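Local coordinates for protein glycosyl hydrolase, family 38 (Enterococcus faecalis, PDB 5KBP) that probably hydrolyses alpha-mannosidic linkages as a family 38 glycoside hydrolase that can bind calcium, at residues D46-S51 / D241-I246; G197-S202 / D234-Q239; L559-D564 / G582-N587; H672-L677 / V748-C753. All coordinates share one frame; numbering follows the deposited sequence.

Contact 1 (D46-S51 / D241-I246)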
# COMPACT_ATOMS: atom_id res chain seq x y z
N ASP A 46 23.71 -26.57 -16.30
CA ASP A 46 24.01 -27.87 -15.71
C ASP A 46 23.23 -28.96 -16.43
O ASP A 46 22.00 -29.00 -16.32
CB ASP A 46 23.67 -27.87 -14.22
CG ASP A 46 24.13 -29.12 -13.51
OD1 ASP A 46 24.94 -29.88 -14.09
OD2 ASP A 46 23.70 -29.34 -12.36
N PRO A 47 23.89 -29.85 -17.17
CA PRO A 47 23.15 -30.86 -17.95
C PRO A 47 22.48 -31.92 -17.11
O PRO A 47 21.61 -32.64 -17.63
CB PRO A 47 24.23 -31.47 -18.86
CG PRO A 47 25.42 -30.56 -18.75
CD PRO A 47 25.34 -29.95 -17.39
N GLU A 48 22.85 -32.06 -15.84
CA GLU A 48 22.24 -33.05 -14.97
C GLU A 48 21.14 -32.48 -14.09
O GLU A 48 20.46 -33.24 -13.39
CB GLU A 48 23.31 -33.71 -14.09
CG GLU A 48 24.48 -34.28 -14.87
CD GLU A 48 24.08 -35.44 -15.76
OE1 GLU A 48 23.08 -36.12 -15.45
OE2 GLU A 48 24.77 -35.68 -16.78
N PHE A 49 20.96 -31.16 -14.10
CA PHE A 49 19.88 -30.53 -13.34
C PHE A 49 18.55 -30.84 -14.02
O PHE A 49 18.25 -30.31 -15.09
CB PHE A 49 20.11 -29.03 -13.24
CG PHE A 49 19.21 -28.34 -12.26
CD1 PHE A 49 19.57 -28.24 -10.92
CD2 PHE A 49 18.01 -27.78 -12.67
CE1 PHE A 49 18.75 -27.60 -10.01
CE2 PHE A 49 17.18 -27.15 -11.76
CZ PHE A 49 17.55 -27.06 -10.43
N ASN A 50 17.75 -31.70 -13.39
CA ASN A 50 16.49 -32.14 -13.98
C ASN A 50 15.48 -31.01 -14.03
O ASN A 50 15.08 -30.56 -15.11
CB ASN A 50 15.93 -33.33 -13.19
CG ASN A 50 14.58 -33.79 -13.72
OD1 ASN A 50 13.53 -33.43 -13.19
ND2 ASN A 50 14.61 -34.60 -14.78
N SER A 51 15.04 -30.54 -12.86
CA SER A 51 14.01 -29.51 -12.80
C SER A 51 14.04 -28.86 -11.42
O SER A 51 14.77 -29.28 -10.53
CB SER A 51 12.63 -30.09 -13.11
OG SER A 51 12.31 -31.14 -12.21
N ASP A 241 25.33 -27.17 -5.95
CA ASP A 241 26.07 -28.41 -6.16
C ASP A 241 25.18 -29.64 -6.01
O ASP A 241 25.66 -30.71 -5.62
CB ASP A 241 27.25 -28.50 -5.20
CG ASP A 241 26.83 -28.44 -3.74
OD1 ASP A 241 25.86 -27.72 -3.43
OD2 ASP A 241 27.46 -29.13 -2.91
N ILE A 242 23.89 -29.51 -6.33
CA ILE A 242 22.97 -30.64 -6.18
C ILE A 242 23.33 -31.76 -7.14
O ILE A 242 23.14 -32.94 -6.83
CB ILE A 242 21.51 -30.17 -6.36
CG1 ILE A 242 20.54 -31.30 -6.04
CG2 ILE A 242 21.28 -29.64 -7.77
CD1 ILE A 242 20.63 -31.80 -4.61
N THR A 243 23.87 -31.43 -8.32
CA THR A 243 24.27 -32.46 -9.27
C THR A 243 25.44 -33.28 -8.74
O THR A 243 25.45 -34.51 -8.86
CB THR A 243 24.61 -31.82 -10.62
OG1 THR A 243 23.41 -31.54 -11.34
CG2 THR A 243 25.50 -32.74 -11.45
N LYS A 244 26.43 -32.61 -8.15
CA LYS A 244 27.58 -33.32 -7.59
C LYS A 244 27.17 -34.21 -6.43
O LYS A 244 27.63 -35.36 -6.33
CB LYS A 244 28.64 -32.31 -7.15
CG LYS A 244 29.85 -32.93 -6.47
CD LYS A 244 30.83 -31.86 -6.03
CE LYS A 244 32.05 -32.46 -5.35
NZ LYS A 244 33.02 -31.40 -4.94
N ALA A 245 26.31 -33.71 -5.54
CA ALA A 245 25.94 -34.49 -4.36
C ALA A 245 25.14 -35.73 -4.74
O ALA A 245 25.27 -36.78 -4.08
CB ALA A 245 25.14 -33.61 -3.40
N ILE A 246 24.32 -35.65 -5.79
CA ILE A 246 23.52 -36.79 -6.19
C ILE A 246 24.39 -37.88 -6.81
O ILE A 246 24.18 -39.07 -6.57
CB ILE A 246 22.40 -36.34 -7.15
CG1 ILE A 246 21.38 -35.48 -6.39
CG2 ILE A 246 21.72 -37.53 -7.80
CD1 ILE A 246 20.25 -34.97 -7.25

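Contact 2 (G197-S202 / D234-Q239)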
# COMPACT_ATOMS: atom_id res chain seq x y z
N GLY A 197 15.29 -33.52 2.51
CA GLY A 197 16.42 -33.58 1.61
C GLY A 197 17.13 -32.26 1.42
O GLY A 197 17.79 -32.05 0.39
N ASN A 198 17.02 -31.36 2.39
CA ASN A 198 17.63 -30.05 2.28
C ASN A 198 19.13 -30.13 2.50
O ASN A 198 19.59 -30.78 3.45
CB ASN A 198 16.99 -29.08 3.27
CG ASN A 198 17.42 -27.64 3.04
OD1 ASN A 198 17.57 -27.20 1.90
ND2 ASN A 198 17.64 -26.90 4.13
N GLU A 199 19.89 -29.47 1.63
CA GLU A 199 21.35 -29.37 1.73
C GLU A 199 21.99 -30.76 1.80
O GLU A 199 22.48 -31.21 2.84
CB GLU A 199 21.76 -28.51 2.92
CG GLU A 199 21.12 -27.13 2.93
CD GLU A 199 21.79 -26.17 3.89
OE1 GLU A 199 23.04 -26.22 4.00
OE2 GLU A 199 21.08 -25.37 4.54
N ILE A 200 21.97 -31.44 0.66
CA ILE A 200 22.57 -32.76 0.53
C ILE A 200 24.09 -32.60 0.49
O ILE A 200 24.61 -31.87 -0.36
CB ILE A 200 22.05 -33.49 -0.73
CG1 ILE A 200 20.54 -33.69 -0.64
CG2 ILE A 200 22.77 -34.81 -0.90
CD1 ILE A 200 19.93 -34.29 -1.88
N PRO A 201 24.82 -33.25 1.39
CA PRO A 201 26.28 -33.10 1.39
C PRO A 201 26.92 -33.62 0.11
O PRO A 201 26.56 -34.69 -0.39
CB PRO A 201 26.72 -33.93 2.61
CG PRO A 201 25.51 -33.99 3.48
CD PRO A 201 24.34 -34.03 2.54
N SER A 202 27.87 -32.85 -0.41
CA SER A 202 28.67 -33.25 -1.56
C SER A 202 30.07 -33.71 -1.15
O SER A 202 30.99 -33.68 -1.98
CB SER A 202 28.76 -32.11 -2.57
OG SER A 202 29.39 -30.97 -2.00
N ASP A 234 12.07 -23.41 3.68
CA ASP A 234 11.56 -22.05 3.64
C ASP A 234 12.66 -21.06 3.24
O ASP A 234 13.66 -20.92 3.94
CB ASP A 234 10.99 -21.67 5.01
CG ASP A 234 9.86 -22.58 5.44
OD1 ASP A 234 10.15 -23.67 5.98
OD2 ASP A 234 8.68 -22.22 5.24
N HIS A 235 12.45 -20.38 2.11
CA HIS A 235 13.36 -19.36 1.61
C HIS A 235 14.77 -19.91 1.41
O HIS A 235 15.77 -19.24 1.66
CB HIS A 235 13.39 -18.14 2.54
CG HIS A 235 12.06 -17.46 2.68
ND1 HIS A 235 11.59 -17.01 3.90
CD2 HIS A 235 11.12 -17.14 1.77
CE1 HIS A 235 10.40 -16.45 3.72
NE2 HIS A 235 10.10 -16.52 2.44
N GLN A 236 14.85 -21.15 0.95
CA GLN A 236 16.14 -21.79 0.76
C GLN A 236 16.70 -21.47 -0.62
O GLN A 236 16.00 -21.67 -1.62
CB GLN A 236 16.03 -23.30 0.92
CG GLN A 236 17.34 -24.05 0.77
CD GLN A 236 18.26 -23.88 1.97
OE1 GLN A 236 17.87 -23.29 2.98
NE2 GLN A 236 19.47 -24.41 1.87
N PRO A 237 17.92 -20.96 -0.71
CA PRO A 237 18.56 -20.83 -2.02
C PRO A 237 18.74 -22.20 -2.65
O PRO A 237 18.93 -23.21 -1.96
CB PRO A 237 19.91 -20.18 -1.70
CG PRO A 237 19.73 -19.54 -0.36
CD PRO A 237 18.76 -20.41 0.37
N VAL A 238 18.66 -22.25 -3.98
CA VAL A 238 18.78 -23.51 -4.68
C VAL A 238 20.20 -24.05 -4.52
O VAL A 238 21.18 -23.30 -4.63
CB VAL A 238 18.40 -23.35 -6.16
CG1 VAL A 238 19.30 -22.33 -6.86
CG2 VAL A 238 18.44 -24.70 -6.88
N GLN A 239 20.31 -25.34 -4.21
CA GLN A 239 21.61 -25.96 -3.95
C GLN A 239 22.40 -26.04 -5.25
O GLN A 239 22.06 -26.83 -6.14
CB GLN A 239 21.41 -27.34 -3.34
CG GLN A 239 22.71 -28.06 -3.02
CD GLN A 239 22.48 -29.38 -2.31
OE1 GLN A 239 21.41 -29.60 -1.73
NE2 GLN A 239 23.47 -30.26 -2.35

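Contact 3 (L559-D564 / G582-N587)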
# COMPACT_ATOMS: atom_id res chain seq x y z
N LEU A 559 -27.70 -14.73 26.64
CA LEU A 559 -27.11 -14.56 25.33
C LEU A 559 -26.48 -13.17 25.21
O LEU A 559 -26.88 -12.23 25.90
CB LEU A 559 -28.16 -14.76 24.24
CG LEU A 559 -28.81 -16.14 24.19
CD1 LEU A 559 -29.94 -16.17 23.17
CD2 LEU A 559 -27.78 -17.20 23.87
N LEU A 560 -25.50 -13.06 24.32
CA LEU A 560 -24.76 -11.82 24.08
C LEU A 560 -24.04 -11.37 25.35
O LEU A 560 -24.17 -10.23 25.81
CB LEU A 560 -25.68 -10.72 23.55
CG LEU A 560 -25.02 -9.51 22.88
CD1 LEU A 560 -24.39 -9.91 21.55
CD2 LEU A 560 -26.02 -8.37 22.69
N THR A 561 -23.26 -12.28 25.93
CA THR A 561 -22.42 -11.98 27.08
C THR A 561 -20.97 -11.86 26.62
O THR A 561 -20.47 -12.72 25.88
CB THR A 561 -22.54 -13.07 28.15
OG1 THR A 561 -23.87 -13.08 28.68
CG2 THR A 561 -21.55 -12.83 29.28
N PHE A 562 -20.31 -10.78 27.04
CA PHE A 562 -18.94 -10.50 26.62
C PHE A 562 -17.95 -10.97 27.67
O PHE A 562 -18.20 -10.86 28.87
CB PHE A 562 -18.77 -9.00 26.35
CG PHE A 562 -19.62 -8.49 25.23
CD1 PHE A 562 -19.24 -8.69 23.91
CD2 PHE A 562 -20.81 -7.82 25.48
CE1 PHE A 562 -20.03 -8.22 22.87
CE2 PHE A 562 -21.60 -7.35 24.45
CZ PHE A 562 -21.21 -7.56 23.14
N GLU A 563 -16.82 -11.49 27.20
CA GLU A 563 -15.80 -12.07 28.07
C GLU A 563 -14.43 -11.66 27.56
O GLU A 563 -14.11 -11.86 26.39
CB GLU A 563 -15.91 -13.60 28.10
CG GLU A 563 -14.83 -14.29 28.91
CD GLU A 563 -14.65 -15.74 28.52
OE1 GLU A 563 -13.97 -16.00 27.50
OE2 GLU A 563 -15.20 -16.62 29.21
N ASP A 564 -13.62 -11.08 28.45
CA ASP A 564 -12.27 -10.66 28.12
C ASP A 564 -11.28 -11.37 29.04
O ASP A 564 -11.46 -11.40 30.26
CB ASP A 564 -12.11 -9.14 28.25
CG ASP A 564 -10.72 -8.67 27.86
OD1 ASP A 564 -10.49 -8.44 26.65
OD2 ASP A 564 -9.86 -8.54 28.75
N GLY A 582 -10.52 -14.38 33.91
CA GLY A 582 -11.46 -13.75 33.00
C GLY A 582 -12.22 -12.60 33.63
O GLY A 582 -12.29 -12.45 34.85
N ILE A 583 -12.80 -11.78 32.76
CA ILE A 583 -13.67 -10.67 33.15
C ILE A 583 -14.88 -10.68 32.23
O ILE A 583 -14.73 -10.66 31.00
CB ILE A 583 -12.94 -9.31 33.08
CG1 ILE A 583 -11.80 -9.26 34.10
CG2 ILE A 583 -13.91 -8.18 33.31
CD1 ILE A 583 -10.97 -7.99 34.02
N THR A 584 -16.07 -10.71 32.81
CA THR A 584 -17.30 -10.85 32.05
C THR A 584 -18.24 -9.69 32.34
O THR A 584 -18.11 -8.98 33.35
CB THR A 584 -18.01 -12.17 32.37
OG1 THR A 584 -19.15 -12.32 31.51
CG2 THR A 584 -18.46 -12.20 33.82
N THR A 585 -19.21 -9.50 31.44
CA THR A 585 -20.26 -8.51 31.62
C THR A 585 -21.49 -9.08 32.31
O THR A 585 -22.51 -8.40 32.38
CB THR A 585 -20.66 -7.91 30.27
OG1 THR A 585 -21.14 -8.95 29.41
CG2 THR A 585 -19.47 -7.22 29.61
N GLU A 586 -21.40 -10.31 32.83
CA GLU A 586 -22.56 -10.93 33.47
C GLU A 586 -22.99 -10.17 34.72
O GLU A 586 -24.18 -10.17 35.06
CB GLU A 586 -22.24 -12.39 33.83
CG GLU A 586 -23.42 -13.16 34.40
CD GLU A 586 -23.00 -14.45 35.08
OE1 GLU A 586 -21.79 -14.62 35.34
OE2 GLU A 586 -23.88 -15.28 35.37
N ASN A 587 -22.05 -9.53 35.40
CA ASN A 587 -22.37 -8.77 36.60
C ASN A 587 -22.08 -7.29 36.39
O ASN A 587 -21.26 -6.70 37.10
CB ASN A 587 -21.58 -9.31 37.79

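Contact 4 (H672-L677 / V748-C753)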
# COMPACT_ATOMS: atom_id res chain seq x y z
N HIS A 672 -4.76 -9.14 25.10
CA HIS A 672 -6.04 -9.66 25.57
C HIS A 672 -6.85 -10.18 24.39
O HIS A 672 -6.51 -9.95 23.22
CB HIS A 672 -6.83 -8.60 26.33
CG HIS A 672 -7.41 -7.54 25.45
ND1 HIS A 672 -8.75 -7.21 25.47
CD2 HIS A 672 -6.83 -6.73 24.53
CE1 HIS A 672 -8.97 -6.24 24.59
NE2 HIS A 672 -7.83 -5.94 24.01
N ARG A 673 -7.93 -10.88 24.71
CA ARG A 673 -8.86 -11.41 23.72
C ARG A 673 -10.28 -11.19 24.21
O ARG A 673 -10.61 -11.54 25.34
CB ARG A 673 -8.62 -12.90 23.47
CG ARG A 673 -9.58 -13.53 22.47
CD ARG A 673 -9.59 -15.05 22.58
NE ARG A 673 -10.01 -15.48 23.91
CZ ARG A 673 -10.08 -16.75 24.29
NH1 ARG A 673 -10.48 -17.05 25.52
NH2 ARG A 673 -9.76 -17.72 23.45
N LEU A 674 -11.12 -10.59 23.36
CA LEU A 674 -12.51 -10.32 23.68
C LEU A 674 -13.41 -11.20 22.84
O LEU A 674 -13.26 -11.27 21.62
CB LEU A 674 -12.84 -8.84 23.44
CG LEU A 674 -14.30 -8.44 23.71
CD1 LEU A 674 -14.60 -8.49 25.20
CD2 LEU A 674 -14.58 -7.07 23.13
N ARG A 675 -14.35 -11.88 23.50
CA ARG A 675 -15.29 -12.77 22.83
C ARG A 675 -16.71 -12.43 23.26
O ARG A 675 -16.94 -11.74 24.26
CB ARG A 675 -15.00 -14.24 23.13
CG ARG A 675 -13.52 -14.58 23.24
CD ARG A 675 -13.31 -15.72 24.24
NE ARG A 675 -13.54 -17.03 23.65
CZ ARG A 675 -13.69 -18.15 24.36
NH1 ARG A 675 -13.65 -18.11 25.68
NH2 ARG A 675 -13.89 -19.31 23.74
N VAL A 676 -17.67 -12.94 22.50
CA VAL A 676 -19.09 -12.84 22.82
C VAL A 676 -19.64 -14.25 22.98
O VAL A 676 -19.29 -15.15 22.20
CB VAL A 676 -19.87 -12.05 21.75
CG1 VAL A 676 -19.68 -12.66 20.37
CG2 VAL A 676 -21.35 -11.96 22.11
N LEU A 677 -20.47 -14.46 23.99
CA LEU A 677 -20.92 -15.78 24.39
C LEU A 677 -22.39 -15.97 24.05
O LEU A 677 -23.19 -15.04 24.17
CB LEU A 677 -20.70 -16.01 25.89
CG LEU A 677 -19.37 -16.62 26.34
CD1 LEU A 677 -18.17 -15.91 25.72
CD2 LEU A 677 -19.27 -16.60 27.86
N VAL A 748 -17.82 -16.72 20.17
CA VAL A 748 -17.23 -16.16 18.97
C VAL A 748 -16.20 -15.12 19.38
O VAL A 748 -16.52 -14.18 20.13
CB VAL A 748 -18.31 -15.53 18.05
CG1 VAL A 748 -17.65 -14.83 16.87
CG2 VAL A 748 -19.28 -16.60 17.57
N THR A 749 -14.97 -15.28 18.90
CA THR A 749 -13.90 -14.35 19.22
C THR A 749 -14.05 -13.09 18.39
O THR A 749 -14.09 -13.16 17.15
CB THR A 749 -12.54 -15.00 18.98
OG1 THR A 749 -12.40 -16.16 19.80
CG2 THR A 749 -11.42 -14.01 19.31
N LEU A 750 -14.11 -11.94 19.05
CA LEU A 750 -14.25 -10.67 18.36
C LEU A 750 -12.90 -10.08 17.97
O LEU A 750 -12.71 -9.66 16.82
CB LEU A 750 -15.02 -9.68 19.23
CG LEU A 750 -16.43 -10.09 19.65
CD1 LEU A 750 -17.08 -9.01 20.50
CD2 LEU A 750 -17.29 -10.40 18.43
N ILE A 751 -11.95 -10.06 18.90
CA ILE A 751 -10.65 -9.44 18.66
C ILE A 751 -9.64 -10.07 19.61
O ILE A 751 -9.96 -10.37 20.76
CB ILE A 751 -10.74 -7.90 18.84
CG1 ILE A 751 -9.45 -7.21 18.40
CG2 ILE A 751 -11.09 -7.53 20.28
CD1 ILE A 751 -9.53 -5.70 18.42
N ARG A 752 -8.43 -10.30 19.10
CA ARG A 752 -7.35 -10.87 19.90
C ARG A 752 -6.09 -10.07 19.65
O ARG A 752 -5.69 -9.88 18.49
CB ARG A 752 -7.13 -12.35 19.55
CG ARG A 752 -6.18 -13.07 20.49
CD ARG A 752 -6.13 -14.56 20.21
NE ARG A 752 -5.43 -14.86 18.96
CZ ARG A 752 -4.12 -15.07 18.87
NH1 ARG A 752 -3.56 -15.33 17.70
NH2 ARG A 752 -3.37 -15.02 19.96
N CYS A 753 -5.46 -9.60 20.72
CA CYS A 753 -4.37 -8.63 20.64
C CYS A 753 -3.11 -9.23 21.26
O CYS A 753 -3.12 -9.63 22.42
CB CYS A 753 -4.76 -7.34 21.36
SG CYS A 753 -6.43 -6.76 20.98

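Contact 1 (D46-S51 / D241-I246)
E48 and T243 bring the two backbones closest, with 6.1 Å between their CA atoms, where a type I beta turn from D46 to F49 meets the first turn of helix 242-252. The turn is closed by the backbone bond from F49 N to D46 O, 3.3 Å long. T243 meets the turn with both of its branches. Its hydroxyl OG1 donates to D46 OD2 at a modelled separation of 2.4 Å, shorter than a normal hydrogen bond, so the exact length is doubtful. D46 and T243 reach for each other from opposite directions, and the carboxylate gets there because D46 CG stands anti to the backbone N (chi1 -172°). The other carboxylate oxygen stays with its own turn, where E48 N makes a weak bond to D46 OD1. The methyl branch of T243 takes the apolar share: CG2 lies 3.6 Å from E48 CB, the two side chains crossing at about a right angle, while the E48 chain bends at chi2 and carries its carboxylate away from the helix. Deeper in, I242 CG2 comes to the edge of the F49 ring, near its plane, 3.8 Å from CD1. The polar pair thus lies toward the surface and the apolar pair in the interior. F49 also packs on L42 and I43 of helix 25-45 and meets H260 edge-to-face, while I242 rests on S13 of strand 7-13 and on H260 of strand 256-260, so the turn after helix 25-45 is fitted against the start of helix 242-252 beside these strands.

Contact 2 (G197-S202 / D234-Q239)
Q239 reaches across to the backbone of I200 and meets it with both ends of its amide, one bond good and one weak. The nearest CA atoms, those of E199 and Q239, are 6.6 Å apart. The Q239 chain is extended (chi2 175°), which carries the terminal amide to the opposing loop. OE1 accepts from I200 N at 3.1 Å, with the donor tilted 29° from the carbonyl plane, and NE2 gives a weak, bent bond to I200 O at 2.8 Å. The strongest polar partner of Q239 is N231, whose ND2 also donates to OE1 and helps to fix the rotation of the amide. Q236 starts like Q239, with CG anti to its backbone N, but then bends at chi2 (73°), and its amide ends between N198 and E199. The N198 and Q236 amides approach from opposite directions with their planes nearly perpendicular; N198 OD1 lies 3.4 Å from Q236 CG, and its angle to NE2 is too poor for a bond. E199, extended beyond CG, crosses Q236 at about a right angle and offers OE2 to Q236 NE2 in a weak bond of 3.3 Å. That oxygen also receives a weak bond from F481 N of the second subunit, whose F481 packs on Q236, so this end of the contact borders the dimer interface. I200 turns its side chain to F210 and W211 of helix 204-219 and to I242 and A245 of helix 242-252. By bonding the N-H and, weakly, the C=O of one residue, the Q239 amide links the loops before these two helices in the family 38 N-terminal domain.

Contact 3 (L559-D564 / G582-N587)
F562 is bonded at both its backbone groups by the two threonines opposite, T584 and T585. Its N-H goes to T585 OG1 at 3.1 Å and 160°, an acceptor placed there by a chi1 of 60° that sets OG1 between the backbone N and the carbonyl carbon. F562 O accepts twice, from T585 N at 3.1 Å and from T584 OG1 at 3.2 Å, the hydroxyl tilted well off the carbonyl plane. T584 OG1 is itself an acceptor for E586 N, which makes an ST turn. Farther along, D564 and I583 form a regular antiparallel hydrogen-bonded pair: D564 N to I583 O is 2.8 Å and almost straight (175°), and I583 N returns to D564 O at 2.9 Å. Between this pair and F562, E563 faces T584 in a non-hydrogen-bonded pair, where E563 CA makes a CA-H...O contact with I583 O. Apolar contact is slight, chiefly T585 CG2 on F562 CB at 3.8 Å. The carboxylates look to other partners, E563 to R675 and D564 to H672 and R637. Short strand 583-584 is therefore attached to strand 555-566 mainly by polar bonds, with threonine hydroxyls adding to the backbone bonds at F562.

Contact 4 (H672-L677 / V748-C753)
L674 O accepts from both L750 N, at 2.8 Å, and I751 N, at 3.3 Å, the signature of a classic beta bulge in this antiparallel pairing of strands 672-679 and 745-753. Both donors lie in the carbonyl plane, and the register shifts by one residue between L674 and R675. The pairing is tight around the bulge: L674 N bonds I751 O at 2.9 Å and 163°, and V676 exchanges two bonds with V748. Every touching residue is buried, so there is no solvent side. Around L674, V676 and I751 the packing is apolar, with V676 CG1 touching L750 CD2 at 3.8 Å next to Y778 and F776 of strand 772-783; H672 and C753 continue that face. The other face touches more thinly and is charged: R673 CG meets T749 CG2 at 3.7 Å, the side chains crossing at about a right angle, while R675 is salt-bridged to E563 and E739 and R752 to D567. C753 N bonds H672 O at 2.7 Å, whereas H672 N to C753 O is weak. The H672 ring is held by D564 OD1 at ND1 and N667 ND2 at NE2, and C753 SG sits obliquely to it, 3.4 Å from NE2.

From the N terminus, contact 1 joins the turn after helix 25-45 to helix 242-252 and closes a loop of nearly 190 residues. Contact 2 is nested inside that loop, tying the segments that precede helices 204-219 and 242-252; the two touch where D241 OD2 meets S202 OG at 2.8 Å. Contacts 3 and 4 follow in series in the C-terminal part, the first closing a short loop of 17 residues and the second one of 70. They lie in one antiparallel sheet, on the outer sides of the neighbouring strands 555-566 and 672-679, with centres 11 Å apart. The centres of contacts 1 and 3 lie about 62 Å apart, on opposite sides of the chain's centre.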